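Local coordinates for protein neuraminidase (PDB 4K3Y) that is a neuraminidase-like surface protein of a bat influenza A virus that probably lacks the sialidase activity of classical neuraminidases, at residues C[95-100]-C[123-128]; C[110-115]-C[154-159]. One frame throughout, in Å; residues are numbered along the deposited sequence.

How the contacts relate
Contacts 1 and 2 share the middle one of three consecutive propeller sheets, and their segments alternate along the chain. Contact 1 joins strand 94-98 to strand 121-126 of the next sheet. Contact 2 joins strand 111-117 of that same sheet to strand 155-162 of the one after. The centres of the two contacts lie about 11 Å apart. Strands 111-117 and 121-126 are antiparallel neighbours, with a backbone hydrogen bond of 2.8 Å from Val113 N to Leu125 O. A second link, 2.8 Å between Ser115 OG and Val98 O, spans the first sheet interface. Neither contact includes a residue of the calcium site. In contact 2 the Thr112 side chain is about 10 Å from a glycan sugar.

Contact 1: residues C[95-100]-C[123-128]; sequences FEAVGW and SILYGG
Leu125 turns CG anti to its own carbonyl carbon (chi1 -60°), and chi2 of 90° sets its two methyls toward different parts of the facing strand, at Glu96 and Ala97. CD1 meets the methyl of Ala97, with 3.6 Å between Leu125 CD1 and Ala97 CB. The other methyl rests against the backbone instead: Leu125 CD2 lies 3.6 Å from Glu96 O. This is van der Waals contact. No hydrogen bond crosses between the two segments. The strands run in opposite senses but lie in different sheets, and Ala97 CA and Leu125 CA are 7.5 Å apart. Ala97 and Leu125 both turn their CB toward the opposite segment. Glu96 and Ala97 form a classic beta bulge opposite Val79 of strand 78-83. The bulge sits in the last strand of one propeller blade, where it faces the third strand of the next blade. The Glu96 side chain packs on Val113 of that blade, while its OE2 is held by a hydrogen bond to Ser81 within its own sheet. A long, weak ion pair to Lys94 adds to this. Ile130 of strand 129-134 also touches the Leu125 side chain. Phe95 lays one face of its ring near the backbone of the bulge, with Ala97 N 3.9 Å above the plane of the Phe95 ring and offset toward the rim. A second subunit borders the same region. There Phe95 packs on Thr24 of that subunit, and Val98 packs on its Pro23.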
ATOM      1  N   PHE C  95      -6.731  -6.580   8.429  1.00 52.45           N
ATOM      2  CA  PHE C  95      -7.707  -7.111   9.381  1.00 57.01           C
ATOM      3  C   PHE C  95      -8.382  -8.358   8.792  1.00 58.68           C
ATOM      4  O   PHE C  95      -8.654  -8.424   7.591  1.00 56.46           O
ATOM      5  CB  PHE C  95      -8.737  -6.034   9.733  1.00 56.85           C
ATOM      6  CG  PHE C  95      -9.936  -6.552  10.454  1.00 66.37           C
ATOM      7  CD1 PHE C  95      -9.881  -6.832  11.817  1.00 70.89           C
ATOM      8  CD2 PHE C  95     -11.127  -6.743   9.781  1.00 76.60           C
ATOM      9  CE1 PHE C  95     -10.990  -7.305  12.487  1.00 56.82           C
ATOM     10  CE2 PHE C  95     -12.241  -7.217  10.451  1.00 77.16           C
ATOM     11  CZ  PHE C  95     -12.166  -7.498  11.805  1.00 65.93           C
ATOM     12  N   GLU C  96      -8.641  -9.356   9.628  1.00 69.77           N
ATOM     13  CA  GLU C  96      -9.038 -10.658   9.107  1.00 64.70           C
ATOM     14  C   GLU C  96     -10.366 -11.187   9.649  1.00 70.38           C
ATOM     15  O   GLU C  96     -11.196 -11.713   8.891  1.00 70.87           O
ATOM     16  CB  GLU C  96      -7.911 -11.668   9.336  1.00 56.69           C
ATOM     17  CG  GLU C  96      -6.680 -11.416   8.465  1.00 64.01           C
ATOM     18  CD  GLU C  96      -6.831 -11.964   7.040  1.00 76.07           C
ATOM     19  OE1 GLU C  96      -7.953 -12.421   6.679  1.00 72.54           O
ATOM     20  OE2 GLU C  96      -5.817 -11.946   6.287  1.00 68.28           O
ATOM     21  N   ALA C  97     -10.566 -11.046  10.955  1.00 73.50           N
ATOM     22  CA  ALA C  97     -11.736 -11.620  11.617  1.00 73.57           C
ATOM     23  C   ALA C  97     -11.812 -11.148  13.056  1.00 66.94           C
ATOM     24  O   ALA C  97     -10.906 -10.482  13.549  1.00 68.78           O
ATOM     25  CB  ALA C  97     -11.694 -13.160  11.565  1.00 70.34           C
ATOM     26  N   VAL C  98     -12.901 -11.504  13.724  1.00 73.28           N
ATOM     27  CA  VAL C  98     -13.018 -11.300  15.158  1.00 71.86           C
ATOM     28  C   VAL C  98     -12.727 -12.629  15.830  1.00 71.66           C
ATOM     29  O   VAL C  98     -13.284 -13.658  15.443  1.00 77.30           O
ATOM     30  CB  VAL C  98     -14.428 -10.859  15.536  1.00 66.92           C
ATOM     31  CG1 VAL C  98     -14.437 -10.230  16.925  1.00 71.02           C
ATOM     32  CG2 VAL C  98     -14.948  -9.880  14.503  1.00 66.65           C
ATOM     33  N   GLY C  99     -11.837 -12.613  16.816  1.00 68.32           N
ATOM     34  CA  GLY C  99     -11.536 -13.819  17.556  1.00 66.49           C
ATOM     35  C   GLY C  99     -10.280 -13.734  18.387  1.00 68.20           C
ATOM     36  O   GLY C  99      -9.551 -12.736  18.315  1.00 77.18           O
ATOM     37  N   TRP C 100     -10.031 -14.781  19.177  1.00 69.83           N
ATOM     38  CA  TRP C 100      -8.798 -14.894  19.965  1.00 74.86           C
ATOM     39  C   TRP C 100      -7.968 -16.058  19.464  1.00 71.81           C
ATOM     40  O   TRP C 100      -6.834 -16.254  19.894  1.00 85.22           O
ATOM     41  CB  TRP C 100      -9.091 -15.111  21.452  1.00 80.10           C
ATOM     42  CG  TRP C 100     -10.534 -15.091  21.835  1.00 97.02           C
ATOM     43  CD1 TRP C 100     -11.469 -16.062  21.591  1.00103.28           C
ATOM     44  CD2 TRP C 100     -11.210 -14.057  22.575  1.00115.33           C
ATOM     45  NE1 TRP C 100     -12.687 -15.685  22.115  1.00118.80           N
ATOM     46  CE2 TRP C 100     -12.552 -14.462  22.726  1.00128.32           C
ATOM     47  CE3 TRP C 100     -10.807 -12.828  23.121  1.00 99.18           C
ATOM     48  CZ2 TRP C 100     -13.497 -13.678  23.401  1.00128.40           C
ATOM     49  CZ3 TRP C 100     -11.743 -12.056  23.788  1.00 94.25           C
ATOM     50  CH2 TRP C 100     -13.070 -12.482  23.921  1.00112.28           C
ATOM     51  N   SER C 123     -16.317 -19.133  13.490  1.00 70.95           N
ATOM     52  CA  SER C 123     -16.796 -18.523  12.261  1.00 65.83           C
ATOM     53  C   SER C 123     -15.797 -18.831  11.156  1.00 71.03           C
ATOM     54  O   SER C 123     -14.587 -18.850  11.388  1.00 71.78           O
ATOM     55  CB  SER C 123     -17.017 -17.010  12.430  1.00 61.05           C
ATOM     56  OG  SER C 123     -15.857 -16.342  12.907  1.00 77.17           O
ATOM     57  N   ILE C 124     -16.301 -19.120   9.962  1.00 74.35           N
ATOM     58  CA  ILE C 124     -15.419 -19.347   8.815  1.00 68.99           C
ATOM     59  C   ILE C 124     -15.512 -18.198   7.809  1.00 66.06           C
ATOM     60  O   ILE C 124     -16.601 -17.851   7.334  1.00 67.15           O
ATOM     61  CB  ILE C 124     -15.703 -20.696   8.121  1.00 56.14           C
ATOM     62  CG1 ILE C 124     -15.702 -21.827   9.159  1.00 55.32           C
ATOM     63  CG2 ILE C 124     -14.687 -20.943   7.005  1.00 53.29           C
ATOM     64  CD1 ILE C 124     -15.914 -23.207   8.582  1.00 51.54           C
ATOM     65  N   LEU C 125     -14.368 -17.591   7.500  1.00 68.37           N
ATOM     66  CA  LEU C 125     -14.335 -16.520   6.509  1.00 68.90           C
ATOM     67  C   LEU C 125     -13.570 -16.933   5.249  1.00 75.33           C
ATOM     68  O   LEU C 125     -12.455 -17.462   5.327  1.00 78.72           O
ATOM     69  CB  LEU C 125     -13.780 -15.219   7.097  1.00 55.80           C
ATOM     70  CG  LEU C 125     -14.549 -14.625   8.279  1.00 65.47           C
ATOM     71  CD1 LEU C 125     -14.000 -15.176   9.599  1.00 78.70           C
ATOM     72  CD2 LEU C 125     -14.505 -13.114   8.259  1.00 48.54           C
ATOM     73  N   TYR C 126     -14.196 -16.705   4.097  1.00 72.02           N
ATOM     74  CA  TYR C 126     -13.594 -16.996   2.802  1.00 70.36           C
ATOM     75  C   TYR C 126     -13.562 -15.696   2.002  1.00 75.28           C
ATOM     76  O   TYR C 126     -14.612 -15.118   1.717  1.00 79.79           O
ATOM     77  CB  TYR C 126     -14.431 -18.037   2.090  1.00 68.02           C
ATOM     78  CG  TYR C 126     -13.763 -18.617   0.882  1.00 67.47           C
ATOM     79  CD1 TYR C 126     -12.756 -19.562   1.018  1.00 50.51           C
ATOM     80  CD2 TYR C 126     -14.140 -18.229  -0.402  1.00 67.44           C
ATOM     81  CE1 TYR C 126     -12.141 -20.115  -0.090  1.00 65.25           C
ATOM     82  CE2 TYR C 126     -13.530 -18.772  -1.523  1.00 71.18           C
ATOM     83  CZ  TYR C 126     -12.525 -19.716  -1.365  1.00 78.64           C
ATOM     84  OH  TYR C 126     -11.903 -20.263  -2.472  1.00 75.11           O
ATOM     85  N   GLY C 127     -12.369 -15.238   1.624  1.00 80.45           N
ATOM     86  CA  GLY C 127     -12.197 -13.824   1.330  1.00 41.36           C
ATOM     87  C   GLY C 127     -12.426 -13.166   2.673  1.00 96.11           C
ATOM     88  O   GLY C 127     -11.915 -13.652   3.704  1.00103.43           O
ATOM     89  N   GLY C 128     -13.206 -12.093   2.704  1.00 85.17           N
ATOM     90  CA  GLY C 128     -13.615 -11.552   3.989  1.00 82.35           C
ATOM     91  C   GLY C 128     -15.033 -11.950   4.335  1.00 78.09           C
ATOM     92  O   GLY C 128     -15.620 -11.402   5.267  1.00 75.44           O
TER

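Contact 2: residues C[110-115]-C[154-159]; sequences QWTVLS and GTCYTI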
ATOM      1  N   GLN C 110      -9.005 -18.006  -2.667  1.00 76.04           N
ATOM      2  CA  GLN C 110      -9.057 -17.095  -1.531  1.00 76.05           C
ATOM      3  C   GLN C 110      -8.478 -17.649  -0.216  1.00 73.18           C
ATOM      4  O   GLN C 110      -8.266 -18.868  -0.056  1.00 68.65           O
ATOM      5  CB  GLN C 110     -10.495 -16.625  -1.315  1.00 79.18           C
ATOM      6  CG  GLN C 110     -10.670 -15.131  -1.461  1.00 85.54           C
ATOM      7  CD  GLN C 110     -10.984 -14.722  -2.870  1.00 87.62           C
ATOM      8  OE1 GLN C 110     -11.487 -15.518  -3.660  1.00 82.90           O
ATOM      9  NE2 GLN C 110     -10.686 -13.475  -3.201  1.00 95.07           N
ATOM     10  N   TRP C 111      -8.219 -16.737   0.722  1.00 53.29           N
ATOM     11  CA  TRP C 111      -7.894 -17.123   2.090  1.00 51.67           C
ATOM     12  C   TRP C 111      -9.124 -17.627   2.856  1.00 60.61           C
ATOM     13  O   TRP C 111     -10.156 -16.926   2.955  1.00 67.01           O
ATOM     14  CB  TRP C 111      -7.283 -15.951   2.868  1.00 49.91           C
ATOM     15  CG  TRP C 111      -5.878 -15.685   2.507  1.00 62.59           C
ATOM     16  CD1 TRP C 111      -5.412 -14.677   1.716  1.00 58.57           C
ATOM     17  CD2 TRP C 111      -4.730 -16.441   2.918  1.00 65.24           C
ATOM     18  NE1 TRP C 111      -4.043 -14.759   1.602  1.00 63.61           N
ATOM     19  CE2 TRP C 111      -3.597 -15.831   2.335  1.00 67.15           C
ATOM     20  CE3 TRP C 111      -4.550 -17.569   3.724  1.00 62.34           C
ATOM     21  CZ2 TRP C 111      -2.297 -16.319   2.526  1.00 54.75           C
ATOM     22  CZ3 TRP C 111      -3.253 -18.055   3.914  1.00 71.58           C
ATOM     23  CH2 TRP C 111      -2.149 -17.430   3.315  1.00 64.11           C
ATOM     24  N   THR C 112      -9.004 -18.840   3.396  1.00 61.71           N
ATOM     25  CA  THR C 112      -9.941 -19.352   4.387  1.00 62.22           C
ATOM     26  C   THR C 112      -9.396 -19.074   5.799  1.00 67.00           C
ATOM     27  O   THR C 112      -8.243 -19.392   6.123  1.00 56.73           O
ATOM     28  CB  THR C 112     -10.159 -20.856   4.223  1.00 60.11           C
ATOM     29  OG1 THR C 112     -10.555 -21.142   2.870  1.00 67.64           O
ATOM     30  CG2 THR C 112     -11.219 -21.334   5.201  1.00 51.55           C
ATOM     31  N   VAL C 113     -10.224 -18.467   6.639  1.00 64.50           N
ATOM     32  CA  VAL C 113      -9.815 -18.162   7.999  1.00 57.71           C
ATOM     33  C   VAL C 113     -10.818 -18.715   9.010  1.00 67.94           C
ATOM     34  O   VAL C 113     -11.977 -18.285   9.049  1.00 67.34           O
ATOM     35  CB  VAL C 113      -9.682 -16.646   8.200  1.00 52.40           C
ATOM     36  CG1 VAL C 113      -9.399 -16.320   9.664  1.00 45.56           C
ATOM     37  CG2 VAL C 113      -8.593 -16.084   7.296  1.00 49.63           C
ATOM     38  N   LEU C 114     -10.380 -19.675   9.823  1.00 68.23           N
ATOM     39  CA  LEU C 114     -11.213 -20.148  10.927  1.00 63.54           C
ATOM     40  C   LEU C 114     -10.877 -19.380  12.188  1.00 69.59           C
ATOM     41  O   LEU C 114      -9.734 -19.395  12.639  1.00 65.95           O
ATOM     42  CB  LEU C 114     -11.046 -21.641  11.165  1.00 51.72           C
ATOM     43  CG  LEU C 114     -11.467 -22.461   9.950  1.00 67.52           C
ATOM     44  CD1 LEU C 114     -10.248 -22.759   9.078  1.00 65.62           C
ATOM     45  CD2 LEU C 114     -12.182 -23.735  10.369  1.00 68.06           C
ATOM     46  N   SER C 115     -11.878 -18.706  12.748  1.00 70.66           N
ATOM     47  CA  SER C 115     -11.673 -17.854  13.910  1.00 64.69           C
ATOM     48  C   SER C 115     -12.673 -18.167  15.026  1.00 64.24           C
ATOM     49  O   SER C 115     -13.887 -18.164  14.802  1.00 66.20           O
ATOM     50  CB  SER C 115     -11.758 -16.377  13.501  1.00 70.71           C
ATOM     51  OG  SER C 115     -11.437 -15.522  14.590  1.00 75.30           O
ATOM     52  N   GLY C 154      -8.076 -27.334  -4.396  1.00 76.46           N
ATOM     53  CA  GLY C 154      -9.423 -26.857  -4.126  1.00 75.42           C
ATOM     54  C   GLY C 154     -10.020 -27.129  -2.749  1.00 77.35           C
ATOM     55  O   GLY C 154     -10.790 -26.302  -2.233  1.00 86.71           O
ATOM     56  N   THR C 155      -9.704 -28.281  -2.152  1.00 68.62           N
ATOM     57  CA  THR C 155     -10.245 -28.583  -0.823  1.00 79.70           C
ATOM     58  C   THR C 155      -9.262 -28.234   0.309  1.00 83.10           C
ATOM     59  O   THR C 155      -8.043 -28.375   0.161  1.00 86.48           O
ATOM     60  CB  THR C 155     -10.757 -30.048  -0.688  1.00 90.36           C
ATOM     61  OG1 THR C 155      -9.651 -30.939  -0.510  1.00 98.54           O
ATOM     62  CG2 THR C 155     -11.571 -30.462  -1.918  1.00 81.75           C
ATOM     63  N   CYS C 156      -9.803 -27.757   1.428  1.00 75.73           N
ATOM     64  CA  CYS C 156      -8.985 -27.407   2.587  1.00 72.26           C
ATOM     65  C   CYS C 156      -9.356 -28.254   3.787  1.00 70.83           C
ATOM     66  O   CYS C 156     -10.534 -28.492   4.052  1.00 83.09           O
ATOM     67  CB  CYS C 156      -9.145 -25.933   2.943  1.00 72.97           C
ATOM     68  SG  CYS C 156      -8.606 -24.808   1.644  1.00 95.01           S
ATOM     69  N   TYR C 157      -8.347 -28.703   4.523  1.00 72.18           N
ATOM     70  CA  TYR C 157      -8.584 -29.526   5.713  1.00 63.93           C
ATOM     71  C   TYR C 157      -8.083 -28.849   7.006  1.00 62.22           C
ATOM     72  O   TYR C 157      -7.065 -28.151   7.013  1.00 60.20           O
ATOM     73  CB  TYR C 157      -7.974 -30.921   5.530  1.00 47.07           C
ATOM     74  CG  TYR C 157      -8.358 -31.590   4.220  1.00 67.37           C
ATOM     75  CD1 TYR C 157      -7.603 -31.394   3.060  1.00 69.30           C
ATOM     76  CD2 TYR C 157      -9.477 -32.415   4.140  1.00 69.37           C
ATOM     77  CE1 TYR C 157      -7.951 -32.006   1.861  1.00 67.27           C
ATOM     78  CE2 TYR C 157      -9.829 -33.033   2.946  1.00 78.05           C
ATOM     79  CZ  TYR C 157      -9.065 -32.826   1.813  1.00 84.21           C
ATOM     80  OH  TYR C 157      -9.424 -33.440   0.634  1.00 91.95           O
ATOM     81  N   THR C 158      -8.831 -29.024   8.089  1.00 62.01           N
ATOM     82  CA  THR C 158      -8.446 -28.465   9.377  1.00 58.92           C
ATOM     83  C   THR C 158      -8.982 -29.356  10.488  1.00 62.91           C
ATOM     84  O   THR C 158      -9.900 -30.153  10.258  1.00 63.72           O
ATOM     85  CB  THR C 158      -8.954 -27.017   9.561  1.00 72.00           C
ATOM     86  OG1 THR C 158      -8.454 -26.481  10.795  1.00 82.82           O
ATOM     87  CG2 THR C 158     -10.481 -26.967   9.563  1.00 58.58           C
ATOM     88  N   ILE C 159      -8.401 -29.231  11.683  1.00 63.74           N
ATOM     89  CA  ILE C 159      -8.835 -30.021  12.830  1.00 56.04           C
ATOM     90  C   ILE C 159      -9.312 -29.099  13.950  1.00 53.94           C
ATOM     91  O   ILE C 159      -8.669 -28.097  14.239  1.00 67.22           O
ATOM     92  CB  ILE C 159      -7.710 -30.956  13.309  1.00 50.57           C
ATOM     93  CG1 ILE C 159      -7.282 -31.871  12.159  1.00 65.24           C
ATOM     94  CG2 ILE C 159      -8.178 -31.786  14.507  1.00 47.85           C
ATOM     95  CD1 ILE C 159      -5.897 -32.486  12.291  1.00 64.17           C
TER
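Thr112 and Leu114 carry this contact, facing Cys156 and Thr158 across the interface between two neighbouring propeller blades. Trp111, just before them, points the other way. Its ring meets His106 edge-to-face and also meets Phe56. At Thr112 the side chain turns toward the partner strand. Thr112 OG1 is 4.3 Å from Cys156 SG, a loose approach and not a hydrogen bond. The sulfur is already committed to the disulfide with Cys151. Thr112 also packs on Ile124 and Tyr126 of its own sheet. Val113 again faces away, to the preceding blade. Leu114 comes back to the interface and makes the closest approach. Leu114 CD2 meets Thr158 CG2 tip to tip at 3.7 Å. With chi1 of Thr158 at -175°, its CG2 methyl sits between the backbone N and the carbonyl carbon, where it meets Leu114. The Thr158 hydroxyl is hydrogen-bonded to Gln145. Leu114 also touches Val122 and Cys149. Ser115 turns once more to the preceding blade. The alternation is that of a regular strand packed between blades: even residues serve one neighbour, odd residues the other. Strands 111-117 and 155-162 are each second in a four-stranded antiparallel sheet, and they run in the same general direction. Thr112 CA lies 8.3 Å from Cys156 CA, too far for strands paired in one sheet. With Thr158 OG1 bonded to Gln145 and Cys156 SG in a disulfide, the segments meet by van der Waals contact: methyl on methyl, and Thr112 OG1 loosely near the sulfur.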